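Long-range contacts in ribose 5-phosphate isomerase RpiB (Thermoanaerobacter tengcongensis, PDB 4EGS), which probably dephosphorylates protein phosphotyrosine through the N-terminal phosphatase domain crystallised here, and probably interconverts aldose and ketose sugars through the rest of the full-length protein: residues N44-S48 and V151-Y155; S82-V88 and L159-K163; K142-G146 and K175-L180. All coordinates share one frame; numbering follows the deposited sequence.

Contact 1. Residues N44-S48 and V151-Y155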
ATOM      1  N   ASN A  44      -0.520  11.744 -22.403  1.00 28.95           N
ATOM      2  CA  ASN A  44      -1.079  12.189 -21.127  1.00 31.74           C
ATOM      3  C   ASN A  44      -2.294  13.106 -21.286  1.00 31.85           C
ATOM      4  O   ASN A  44      -2.359  14.183 -20.694  1.00 29.99           O
ATOM      5  CB  ASN A  44      -0.001  12.864 -20.272  1.00 33.20           C
ATOM      6  CG  ASN A  44      -0.420  13.021 -18.827  1.00 34.18           C
ATOM      7  OD1 ASN A  44      -1.328  12.334 -18.361  1.00 36.12           O
ATOM      8  ND2 ASN A  44       0.232  13.931 -18.111  1.00 33.13           N
ATOM      9  N   THR A  45      -3.254  12.668 -22.094  1.00 33.54           N
ATOM     10  CA  THR A  45      -4.446  13.461 -22.370  1.00 31.54           C
ATOM     11  C   THR A  45      -5.727  12.671 -22.095  1.00 30.01           C
ATOM     12  O   THR A  45      -6.711  13.220 -21.598  1.00 29.92           O
ATOM     13  CB  THR A  45      -4.432  14.009 -23.826  1.00 31.20           C
ATOM     14  OG1 THR A  45      -3.774  15.281 -23.853  1.00 29.31           O
ATOM     15  CG2 THR A  45      -5.839  14.181 -24.373  1.00 32.40           C
ATOM     16  N   CYS A  46      -5.703  11.376 -22.391  1.00 30.69           N
ATOM     17  CA  CYS A  46      -6.907  10.558 -22.275  1.00 32.47           C
ATOM     18  C   CYS A  46      -6.899   9.577 -21.098  1.00 31.31           C
ATOM     19  O   CYS A  46      -7.510   9.846 -20.067  1.00 29.54           O
ATOM     20  CB  CYS A  46      -7.191   9.833 -23.595  1.00 33.59           C
ATOM     21  SG  CYS A  46      -7.580  10.953 -24.969  1.00 40.10           S
ATOM     22  N   ARG A  47      -6.209   8.448 -21.247  1.00 31.28           N
ATOM     23  CA  ARG A  47      -6.282   7.376 -20.252  1.00 32.17           C
ATOM     24  C   ARG A  47      -5.633   7.729 -18.913  1.00 29.70           C
ATOM     25  O   ARG A  47      -6.253   7.581 -17.860  1.00 26.51           O
ATOM     26  CB  ARG A  47      -5.647   6.088 -20.779  1.00 33.54           C
ATOM     27  CG  ARG A  47      -5.803   5.840 -22.260  1.00 30.26           C
ATOM     28  CD  ARG A  47      -4.439   5.547 -22.854  1.00 31.54           C
ATOM     29  NE  ARG A  47      -4.477   4.568 -23.932  1.00 30.70           N
ATOM     30  CZ  ARG A  47      -3.516   4.430 -24.839  1.00 29.22           C
ATOM     31  NH1 ARG A  47      -2.454   5.221 -24.806  1.00 29.02           N
ATOM     32  NH2 ARG A  47      -3.622   3.508 -25.785  1.00 30.74           N
ATOM     33  N   SER A  48      -4.378   8.165 -18.959  1.00 29.88           N
ATOM     34  CA  SER A  48      -3.644   8.519 -17.742  1.00 30.70           C
ATOM     35  C   SER A  48      -4.338   9.566 -16.859  1.00 29.48           C
ATOM     36  O   SER A  48      -4.383   9.395 -15.643  1.00 29.29           O
ATOM     37  CB  SER A  48      -2.199   8.933 -18.055  1.00 30.59           C
ATOM     38  OG  SER A  48      -1.385   7.797 -18.281  1.00 31.84           O
ATOM     39  N   VAL A 151      -4.906  -1.012 -22.329  1.00 29.03           N
ATOM     40  CA  VAL A 151      -6.090  -0.165 -22.376  1.00 28.42           C
ATOM     41  C   VAL A 151      -5.950   0.749 -23.586  1.00 30.41           C
ATOM     42  O   VAL A 151      -5.076   1.614 -23.620  1.00 31.23           O
ATOM     43  CB  VAL A 151      -6.246   0.676 -21.098  1.00 30.84           C
ATOM     44  CG1 VAL A 151      -7.519   1.506 -21.164  1.00 30.39           C
ATOM     45  CG2 VAL A 151      -6.262  -0.222 -19.873  1.00 27.41           C
ATOM     46  N   GLU A 152      -6.808   0.546 -24.581  1.00 31.47           N
ATOM     47  CA  GLU A 152      -6.653   1.199 -25.879  1.00 29.93           C
ATOM     48  C   GLU A 152      -7.003   2.687 -25.871  1.00 30.33           C
ATOM     49  O   GLU A 152      -7.805   3.147 -25.059  1.00 31.11           O
ATOM     50  CB  GLU A 152      -7.478   0.467 -26.942  1.00 30.75           C
ATOM     51  CG  GLU A 152      -7.273  -1.044 -26.965  1.00 30.68           C
ATOM     52  CD  GLU A 152      -5.936  -1.462 -27.559  1.00 32.52           C
ATOM     53  OE1 GLU A 152      -5.159  -0.582 -27.988  1.00 31.08           O
ATOM     54  OE2 GLU A 152      -5.664  -2.681 -27.600  1.00 31.12           O
ATOM     55  N   ASP A 153      -6.394   3.426 -26.794  1.00 31.41           N
ATOM     56  CA  ASP A 153      -6.582   4.868 -26.911  1.00 32.23           C
ATOM     57  C   ASP A 153      -7.966   5.198 -27.458  1.00 33.86           C
ATOM     58  O   ASP A 153      -8.330   4.754 -28.548  1.00 33.47           O
ATOM     59  CB  ASP A 153      -5.506   5.454 -27.834  1.00 33.36           C
ATOM     60  CG  ASP A 153      -5.386   6.967 -27.723  1.00 34.49           C
ATOM     61  OD1 ASP A 153      -6.300   7.614 -27.172  1.00 34.26           O
ATOM     62  OD2 ASP A 153      -4.368   7.513 -28.200  1.00 35.54           O
ATOM     63  N   PRO A 154      -8.747   5.983 -26.698  1.00 33.98           N
ATOM     64  CA  PRO A 154     -10.059   6.455 -27.149  1.00 32.64           C
ATOM     65  C   PRO A 154      -9.959   7.724 -28.000  1.00 34.30           C
ATOM     66  O   PRO A 154     -10.949   8.432 -28.145  1.00 33.83           O
ATOM     67  CB  PRO A 154     -10.778   6.758 -25.837  1.00 30.69           C
ATOM     68  CG  PRO A 154      -9.684   7.188 -24.923  1.00 31.60           C
ATOM     69  CD  PRO A 154      -8.491   6.338 -25.290  1.00 33.67           C
ATOM     70  N   TYR A 155      -8.780   7.981 -28.564  1.00 37.56           N
ATOM     71  CA  TYR A 155      -8.496   9.179 -29.359  1.00 39.42           C
ATOM     72  C   TYR A 155      -9.565   9.468 -30.420  1.00 36.82           C
ATOM     73  O   TYR A 155      -9.689   8.739 -31.400  1.00 39.71           O
ATOM     74  CB  TYR A 155      -7.116   9.040 -30.030  1.00 40.80           C
ATOM     75  CG  TYR A 155      -6.338  10.326 -30.093  1.00 43.09           C
ATOM     76  CD1 TYR A 155      -6.254  11.054 -31.283  1.00 42.53           C
ATOM     77  CD2 TYR A 155      -5.697  10.823 -28.956  1.00 43.73           C
ATOM     78  CE1 TYR A 155      -5.550  12.237 -31.347  1.00 43.57           C
ATOM     79  CE2 TYR A 155      -4.978  12.023 -29.002  1.00 45.18           C
ATOM     80  CZ  TYR A 155      -4.916  12.722 -30.209  1.00 47.13           C
ATOM     81  OH  TYR A 155      -4.223  13.910 -30.300  1.00 49.32           O
TER
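R47 leaves the backbone with CG beside its own N (chi1 -34°) and then bends at chi2 (129°) and chi3, a course that lays its guanidinium against the backbone of V151-D153. NE lies 3.0 Å from V151 O, but the hydrogen bond is strongly bent (N-H...O 121°) and weak. D153 presents its CB over one face of the guanidinium, towards the rim and 3.4 Å from R47 NH2, while the carbonyl carbon of E152 lies at the edge, near the plane. NH2 also comes within 3.0 Å of D153 N; both are donors, so this is no hydrogen bond. D153 OD2 lies 4.5 Å from R47 NH1, well out of the guanidinium plane, and no N-H points at it. Y155 N gives OD1 of D153 a weak hydrogen bond (2.9 Å) within the same loop. Beside the arginine, C46 packs its CB on P154 CG at 3.9 Å, and its SG approaches the Y155 ring obliquely.

The CX5R sequence running from C41, the predicted nucleophile, to R47 is the P-loop signature of protein tyrosine phosphatases. D153, the predicted proton donor, comes from the opposing Asp-Pro loop, as in other low molecular weight enzymes, and both R47 and D153 line the pocket that holds a bicarbonate ion here. In the fold, the P-loop joins strand 36-41, whose C41 touches R47, to helix 47-61. The loop carrying D153 follows strand 138-140 and leads into helix 159-179, against which C46, V151 and P154 all pack.

Contact 2. Residues S82-V88 and L159-K163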
ATOM      1  N   SER A  82      -8.659  15.478 -22.562  1.00 32.22           N
ATOM      2  CA  SER A  82      -9.657  15.617 -23.618  1.00 31.88           C
ATOM      3  C   SER A  82     -11.038  15.889 -23.031  1.00 32.82           C
ATOM      4  O   SER A  82     -11.369  15.403 -21.949  1.00 31.72           O
ATOM      5  CB  SER A  82      -9.687  14.377 -24.517  1.00 32.87           C
ATOM      6  OG  SER A  82     -10.031  13.215 -23.785  1.00 32.20           O
ATOM      7  N   SER A  83     -11.831  16.680 -23.745  1.00 31.40           N
ATOM      8  CA  SER A  83     -13.147  17.083 -23.268  1.00 29.41           C
ATOM      9  C   SER A  83     -14.078  15.888 -23.095  1.00 30.88           C
ATOM     10  O   SER A  83     -14.954  15.899 -22.232  1.00 33.18           O
ATOM     11  CB  SER A  83     -13.769  18.109 -24.216  1.00 32.42           C
ATOM     12  OG  SER A  83     -13.875  17.592 -25.530  1.00 32.83           O
ATOM     13  N   GLU A  84     -13.885  14.860 -23.916  1.00 30.45           N
ATOM     14  CA  GLU A  84     -14.659  13.632 -23.784  1.00 31.36           C
ATOM     15  C   GLU A  84     -14.316  12.928 -22.479  1.00 30.07           C
ATOM     16  O   GLU A  84     -15.204  12.506 -21.739  1.00 30.33           O
ATOM     17  CB  GLU A  84     -14.411  12.692 -24.964  1.00 29.66           C
ATOM     18  CG  GLU A  84     -15.117  13.083 -26.251  1.00 30.36           C
ATOM     19  CD  GLU A  84     -14.318  14.061 -27.087  1.00 31.64           C
ATOM     20  OE1 GLU A  84     -14.827  14.496 -28.140  1.00 34.72           O
ATOM     21  OE2 GLU A  84     -13.179  14.390 -26.695  1.00 33.17           O
ATOM     22  N   ALA A  85     -13.019  12.805 -22.205  1.00 29.89           N
ATOM     23  CA  ALA A  85     -12.547  12.207 -20.962  1.00 28.70           C
ATOM     24  C   ALA A  85     -13.058  12.998 -19.767  1.00 27.57           C
ATOM     25  O   ALA A  85     -13.452  12.428 -18.751  1.00 26.88           O
ATOM     26  CB  ALA A  85     -11.029  12.152 -20.947  1.00 28.57           C
ATOM     27  N   VAL A  86     -13.057  14.319 -19.905  1.00 28.22           N
ATOM     28  CA  VAL A  86     -13.518  15.205 -18.845  1.00 28.49           C
ATOM     29  C   VAL A  86     -15.027  15.077 -18.621  1.00 30.99           C
ATOM     30  O   VAL A  86     -15.499  15.197 -17.491  1.00 30.67           O
ATOM     31  CB  VAL A  86     -13.109  16.679 -19.117  1.00 29.34           C
ATOM     32  CG1 VAL A  86     -14.321  17.593 -19.191  1.00 31.04           C
ATOM     33  CG2 VAL A  86     -12.141  17.166 -18.054  1.00 32.98           C
ATOM     34  N   GLU A  87     -15.777  14.814 -19.689  1.00 31.57           N
ATOM     35  CA  GLU A  87     -17.229  14.701 -19.568  1.00 30.41           C
ATOM     36  C   GLU A  87     -17.676  13.283 -19.224  1.00 30.14           C
ATOM     37  O   GLU A  87     -18.660  13.099 -18.512  1.00 30.77           O
ATOM     38  CB  GLU A  87     -17.946  15.216 -20.825  1.00 32.28           C
ATOM     39  CG  GLU A  87     -17.810  14.340 -22.060  1.00 32.04           C
ATOM     40  CD  GLU A  87     -18.655  14.841 -23.218  1.00 33.61           C
ATOM     41  OE1 GLU A  87     -19.864  15.080 -23.013  1.00 35.07           O
ATOM     42  OE2 GLU A  87     -18.110  15.002 -24.331  1.00 34.47           O
ATOM     43  N   VAL A  88     -16.952  12.282 -19.716  1.00 28.13           N
ATOM     44  CA  VAL A  88     -17.298  10.899 -19.405  1.00 29.24           C
ATOM     45  C   VAL A  88     -16.992  10.585 -17.942  1.00 31.51           C
ATOM     46  O   VAL A  88     -17.652   9.756 -17.323  1.00 33.20           O
ATOM     47  CB  VAL A  88     -16.594   9.882 -20.342  1.00 29.17           C
ATOM     48  CG1 VAL A  88     -15.108   9.791 -20.039  1.00 29.21           C
ATOM     49  CG2 VAL A  88     -17.240   8.518 -20.216  1.00 28.58           C
ATOM     50  N   LEU A 159     -18.217   8.851 -27.465  1.00 32.44           N
ATOM     51  CA  LEU A 159     -18.239   8.817 -26.003  1.00 34.81           C
ATOM     52  C   LEU A 159     -18.368   7.412 -25.423  1.00 35.11           C
ATOM     53  O   LEU A 159     -17.832   7.127 -24.352  1.00 35.66           O
ATOM     54  CB  LEU A 159     -19.354   9.709 -25.453  1.00 35.63           C
ATOM     55  CG  LEU A 159     -18.902  10.985 -24.741  1.00 33.80           C
ATOM     56  CD1 LEU A 159     -20.079  11.657 -24.050  1.00 35.01           C
ATOM     57  CD2 LEU A 159     -17.794  10.682 -23.745  1.00 30.65           C
ATOM     58  N   GLU A 160     -19.082   6.540 -26.131  1.00 34.24           N
ATOM     59  CA  GLU A 160     -19.252   5.158 -25.694  1.00 36.39           C
ATOM     60  C   GLU A 160     -17.912   4.442 -25.550  1.00 34.95           C
ATOM     61  O   GLU A 160     -17.737   3.604 -24.665  1.00 33.90           O
ATOM     62  CB  GLU A 160     -20.163   4.394 -26.657  1.00 36.17           C
ATOM     63  CG  GLU A 160     -21.640   4.491 -26.314  1.00 37.21           C
ATOM     64  CD  GLU A 160     -21.987   3.748 -25.038  1.00 38.34           C
ATOM     65  OE1 GLU A 160     -21.241   2.815 -24.671  1.00 41.97           O
ATOM     66  OE2 GLU A 160     -23.003   4.098 -24.401  1.00 36.75           O
ATOM     67  N   VAL A 161     -16.969   4.782 -26.423  1.00 34.12           N
ATOM     68  CA  VAL A 161     -15.626   4.221 -26.352  1.00 34.24           C
ATOM     69  C   VAL A 161     -14.890   4.788 -25.144  1.00 30.86           C
ATOM     70  O   VAL A 161     -14.208   4.058 -24.424  1.00 30.89           O
ATOM     71  CB  VAL A 161     -14.821   4.520 -27.627  1.00 32.53           C
ATOM     72  CG1 VAL A 161     -13.494   3.777 -27.607  1.00 30.90           C
ATOM     73  CG2 VAL A 161     -15.622   4.142 -28.857  1.00 32.52           C
ATOM     74  N   TYR A 162     -15.032   6.094 -24.931  1.00 32.62           N
ATOM     75  CA  TYR A 162     -14.500   6.740 -23.737  1.00 30.96           C
ATOM     76  C   TYR A 162     -15.157   6.141 -22.504  1.00 31.32           C
ATOM     77  O   TYR A 162     -14.523   5.981 -21.462  1.00 32.80           O
ATOM     78  CB  TYR A 162     -14.761   8.247 -23.772  1.00 29.63           C
ATOM     79  CG  TYR A 162     -13.702   9.056 -24.486  1.00 30.83           C
ATOM     80  CD1 TYR A 162     -13.792   9.311 -25.846  1.00 30.55           C
ATOM     81  CD2 TYR A 162     -12.615   9.574 -23.792  1.00 30.63           C
ATOM     82  CE1 TYR A 162     -12.829  10.056 -26.498  1.00 30.48           C
ATOM     83  CE2 TYR A 162     -11.645  10.318 -24.434  1.00 30.13           C
ATOM     84  CZ  TYR A 162     -11.756  10.556 -25.787  1.00 30.29           C
ATOM     85  OH  TYR A 162     -10.792  11.296 -26.431  1.00 32.97           O
ATOM     86  N   LYS A 163     -16.438   5.812 -22.636  1.00 33.49           N
ATOM     87  CA  LYS A 163     -17.202   5.225 -21.545  1.00 33.16           C
ATOM     88  C   LYS A 163     -16.693   3.828 -21.221  1.00 33.17           C
ATOM     89  O   LYS A 163     -16.496   3.487 -20.056  1.00 32.41           O
ATOM     90  CB  LYS A 163     -18.688   5.177 -21.905  1.00 34.05           C
ATOM     91  CG  LYS A 163     -19.596   4.748 -20.763  1.00 36.11           C
ATOM     92  CD  LYS A 163     -21.060   4.689 -21.191  1.00 37.23           C
ATOM     93  CE  LYS A 163     -21.662   6.077 -21.399  1.00 38.57           C
ATOM     94  NZ  LYS A 163     -21.342   6.680 -22.726  1.00 37.79           N
TER
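Y162, V88 and L159 carry most of this helix-to-helix contact, in which 83-88 and 159-163 cross at -61° with their axes 9.5 Å apart at closest approach. Y162 reaches across with its ring against the first turn of helix 83-93. E84 CB sits almost exactly over the ring centre, 3.3 Å from the centroid and 8° off the normal, a tight CH-pi contact. Beyond CB the E84 chain bends at chi2, and its carboxylate lies on the same side of the ring as CB, its plane within 20° of parallel. The CE2 corner of the tyrosine meets A85, whose CB is 4.0 Å from that atom. At the far end S82 OG donates a weak hydrogen bond to Y162 OH, 3.4 Å away; the same OG accepts, also weakly, from A85 N as the N-cap of the helix, so one hydroxyl joins the helix start to the phenol.

V88 fills the angle between Y162 and L159. Its CB packs on L159 CD2 at 3.7 Å, its CG1 meets Y162 CB, the two side chains crossing at about a right angle, and CG2 is pressed 3.6 Å from K163 CA, close against the backbone of the second helix. L159 uses both methyls: CD2 touches both V88 CB and E84 O, while CD1 rests on the carboxylate carbon of E87, CD, at 3.6 Å.

Behind the interface, A85 and V88 also touch M50 of helix 47-61. The contact is thus a piece of the helical packing of the low molecular weight phosphatase fold, in which helices surround a parallel four-stranded sheet, and Y162 extends it to C46 and P154 beside the active site.

Contact 3. Residues K142-G146 and K175-L180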
ATOM      1  N   LYS A 142      -2.474  -3.828 -16.818  1.00 32.99           N
ATOM      2  CA  LYS A 142      -3.153  -5.121 -16.807  1.00 31.36           C
ATOM      3  C   LYS A 142      -2.293  -6.202 -16.159  1.00 33.12           C
ATOM      4  O   LYS A 142      -2.793  -7.039 -15.410  1.00 34.95           O
ATOM      5  CB  LYS A 142      -3.528  -5.536 -18.232  1.00 32.93           C
ATOM      6  CG  LYS A 142      -4.490  -4.585 -18.929  1.00 32.74           C
ATOM      7  CD  LYS A 142      -5.937  -4.873 -18.559  1.00 33.64           C
ATOM      8  CE  LYS A 142      -6.615  -5.736 -19.609  1.00 33.95           C
ATOM      9  NZ  LYS A 142      -6.507  -5.125 -20.960  1.00 34.30           N
ATOM     10  N   GLU A 143      -0.995  -6.179 -16.446  1.00 34.40           N
ATOM     11  CA  GLU A 143      -0.089  -7.215 -15.960  1.00 34.16           C
ATOM     12  C   GLU A 143       0.147  -7.122 -14.455  1.00 36.03           C
ATOM     13  O   GLU A 143       0.473  -8.121 -13.815  1.00 40.84           O
ATOM     14  CB  GLU A 143       1.248  -7.173 -16.708  1.00 35.52           C
ATOM     15  CG  GLU A 143       2.332  -6.368 -16.008  1.00 35.99           C
ATOM     16  CD  GLU A 143       3.643  -6.368 -16.767  1.00 36.83           C
ATOM     17  OE1 GLU A 143       4.528  -5.556 -16.426  1.00 38.61           O
ATOM     18  OE2 GLU A 143       3.791  -7.180 -17.704  1.00 39.95           O
ATOM     19  N   PHE A 144      -0.020  -5.930 -13.892  1.00 33.95           N
ATOM     20  CA  PHE A 144       0.193  -5.738 -12.462  1.00 34.80           C
ATOM     21  C   PHE A 144      -0.917  -6.401 -11.652  1.00 36.74           C
ATOM     22  O   PHE A 144      -0.690  -6.869 -10.536  1.00 39.79           O
ATOM     23  CB  PHE A 144       0.292  -4.252 -12.113  1.00 34.22           C
ATOM     24  CG  PHE A 144       0.611  -3.988 -10.666  1.00 35.52           C
ATOM     25  CD1 PHE A 144       1.921  -4.009 -10.216  1.00 33.60           C
ATOM     26  CD2 PHE A 144      -0.399  -3.718  -9.756  1.00 34.06           C
ATOM     27  CE1 PHE A 144       2.216  -3.767  -8.886  1.00 31.92           C
ATOM     28  CE2 PHE A 144      -0.109  -3.477  -8.427  1.00 30.98           C
ATOM     29  CZ  PHE A 144       1.200  -3.501  -7.991  1.00 29.30           C
ATOM     30  N   VAL A 145      -2.117  -6.438 -12.221  1.00 35.49           N
ATOM     31  CA  VAL A 145      -3.245  -7.079 -11.560  1.00 34.69           C
ATOM     32  C   VAL A 145      -3.430  -8.513 -12.050  1.00 35.63           C
ATOM     33  O   VAL A 145      -4.490  -9.113 -11.867  1.00 36.13           O
ATOM     34  CB  VAL A 145      -4.551  -6.274 -11.738  1.00 32.85           C
ATOM     35  CG1 VAL A 145      -4.422  -4.909 -11.080  1.00 32.69           C
ATOM     36  CG2 VAL A 145      -4.896  -6.128 -13.210  1.00 33.02           C
ATOM     37  N   GLY A 146      -2.389  -9.056 -12.679  1.00 36.63           N
ATOM     38  CA  GLY A 146      -2.382 -10.447 -13.098  1.00 35.10           C
ATOM     39  C   GLY A 146      -3.008 -10.720 -14.453  1.00 34.46           C
ATOM     40  O   GLY A 146      -3.096 -11.873 -14.876  1.00 36.31           O
ATOM     41  N   LYS A 175      -8.927  -3.487  -8.570  1.00 30.78           N
ATOM     42  CA  LYS A 175      -7.966  -4.544  -8.277  1.00 32.29           C
ATOM     43  C   LYS A 175      -6.651  -3.944  -7.794  1.00 32.94           C
ATOM     44  O   LYS A 175      -5.988  -4.499  -6.918  1.00 31.55           O
ATOM     45  CB  LYS A 175      -7.708  -5.405  -9.515  1.00 30.53           C
ATOM     46  CG  LYS A 175      -8.952  -5.980 -10.166  1.00 31.25           C
ATOM     47  CD  LYS A 175      -8.583  -7.064 -11.170  1.00 32.53           C
ATOM     48  CE  LYS A 175      -9.725  -7.349 -12.134  1.00 34.04           C
ATOM     49  NZ  LYS A 175     -11.001  -7.658 -11.432  1.00 35.70           N
ATOM     50  N   LEU A 176      -6.286  -2.809  -8.382  1.00 32.88           N
ATOM     51  CA  LEU A 176      -5.053  -2.108  -8.044  1.00 32.20           C
ATOM     52  C   LEU A 176      -5.045  -1.722  -6.570  1.00 31.72           C
ATOM     53  O   LEU A 176      -4.095  -2.013  -5.846  1.00 32.36           O
ATOM     54  CB  LEU A 176      -4.925  -0.844  -8.898  1.00 30.68           C
ATOM     55  CG  LEU A 176      -3.552  -0.405  -9.415  1.00 30.45           C
ATOM     56  CD1 LEU A 176      -3.533   1.103  -9.635  1.00 28.59           C
ATOM     57  CD2 LEU A 176      -2.424  -0.833  -8.493  1.00 30.74           C
ATOM     58  N   ILE A 177      -6.116  -1.064  -6.139  1.00 30.15           N
ATOM     59  CA  ILE A 177      -6.229  -0.560  -4.774  1.00 33.39           C
ATOM     60  C   ILE A 177      -6.146  -1.671  -3.724  1.00 35.96           C
ATOM     61  O   ILE A 177      -5.534  -1.495  -2.667  1.00 36.91           O
ATOM     62  CB  ILE A 177      -7.515   0.278  -4.603  1.00 31.58           C
ATOM     63  CG1 ILE A 177      -7.362   1.614  -5.333  1.00 31.34           C
ATOM     64  CG2 ILE A 177      -7.831   0.513  -3.135  1.00 34.34           C
ATOM     65  CD1 ILE A 177      -8.488   2.582  -5.083  1.00 30.33           C
ATOM     66  N   GLU A 178      -6.742  -2.820  -4.023  1.00 35.66           N
ATOM     67  CA  GLU A 178      -6.666  -3.962  -3.118  1.00 34.85           C
ATOM     68  C   GLU A 178      -5.253  -4.539  -3.024  1.00 34.80           C
ATOM     69  O   GLU A 178      -4.800  -4.911  -1.943  1.00 34.34           O
ATOM     70  CB  GLU A 178      -7.659  -5.052  -3.523  1.00 35.39           C
ATOM     71  CG  GLU A 178      -9.075  -4.798  -3.042  1.00 37.34           C
ATOM     72  CD  GLU A 178      -9.926  -6.050  -3.060  1.00 42.58           C
ATOM     73  OE1 GLU A 178     -10.664  -6.285  -2.080  1.00 44.43           O
ATOM     74  OE2 GLU A 178      -9.857  -6.801  -4.056  1.00 47.52           O
ATOM     75  N   LYS A 179      -4.560  -4.611  -4.157  1.00 34.59           N
ATOM     76  CA  LYS A 179      -3.187  -5.108  -4.174  1.00 35.66           C
ATOM     77  C   LYS A 179      -2.244  -4.149  -3.455  1.00 35.69           C
ATOM     78  O   LYS A 179      -1.336  -4.575  -2.742  1.00 35.07           O
ATOM     79  CB  LYS A 179      -2.698  -5.341  -5.607  1.00 33.86           C
ATOM     80  CG  LYS A 179      -2.471  -6.806  -5.953  1.00 35.26           C
ATOM     81  CD  LYS A 179      -1.608  -6.968  -7.198  1.00 31.77           C
ATOM     82  CE  LYS A 179      -0.156  -6.617  -6.919  1.00 30.59           C
ATOM     83  NZ  LYS A 179       0.437  -7.484  -5.865  1.00 39.70           N
ATOM     84  N   LEU A 180      -2.468  -2.852  -3.647  1.00 36.26           N
ATOM     85  CA  LEU A 180      -1.654  -1.826  -3.004  1.00 35.35           C
ATOM     86  C   LEU A 180      -1.903  -1.777  -1.504  1.00 35.99           C
ATOM     87  O   LEU A 180      -1.187  -1.098  -0.770  1.00 38.71           O
ATOM     88  CB  LEU A 180      -1.933  -0.452  -3.615  1.00 35.12           C
ATOM     89  CG  LEU A 180      -1.473  -0.225  -5.055  1.00 32.95           C
ATOM     90  CD1 LEU A 180      -1.697   1.222  -5.466  1.00 34.04           C
ATOM     91  CD2 LEU A 180      -0.015  -0.619  -5.221  1.00 32.03           C
ATOM     92  OXT LEU A 180      -2.828  -2.405  -0.993  1.00 38.19           O
TER
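F144 is the first residue of 142-146 to meet segment 175-180, and it does so from a type I turn that runs from E143 to G146. With CG anti to the backbone N (chi1 -176°), its ring extends towards three side chains at the C-terminus, L176, K179 and L180. L176 CD2 comes obliquely to the ring at 3.5 Å from CE2, and L180 CD2 approaches CZ more distantly, at 4.2 Å; both leucine side chains run roughly at right angles to the phenylalanine. K179 lies over one ring face with the aliphatic part of its chain, CE being 3.5 Å from F144 CE2. Its CD also rests 3.5 Å from F144 O, so the lysine chain spans ring and backbone of the same residue. Elsewhere the ring packs on L115 and L117 of strand 115-118.

V145 follows, its side chain directed at K175, at the start of 175-180. CG1 lies 3.7 Å from K175 CB and 3.9 Å from L176 N, and the K175 side chain crosses the valine at about a right angle while its amine leads away. G146, with a positive phi of 86°, closes the turn.

Next to the helix end, K64 NZ of the second subunit donates a hydrogen bond to E178 O. Across 142-146 and 175-180 themselves there is no hydrogen bond. Cohesion therefore rests on apolar burial and on the hydrocarbon stems of two lysines, while charged groups nearby bond elsewhere, K142 to E168 and E143 to K124.

Contacts 1 and 2 adjoin, their centres 10 Å apart, contact 1 at the active site and contact 2 beside it. T45 O and S82 N, 3.1 Å apart, probably form a hydrogen bond between the P-loop and the start of helix 83-93, and C46 SG packs 3.5 Å from Y162 OH. P154 O also packs on Y162 CE1. Y162 of contact 2 lies about 6 Å, side chain to side chain, from D153 of the bicarbonate pocket. Contact 3 stands apart, its centre 19 Å from that of contact 1 and 24 Å from that of contact 2. Helix 159-179 connects it to contact 2, the helix start lying near the pocket and its end at the second subunit.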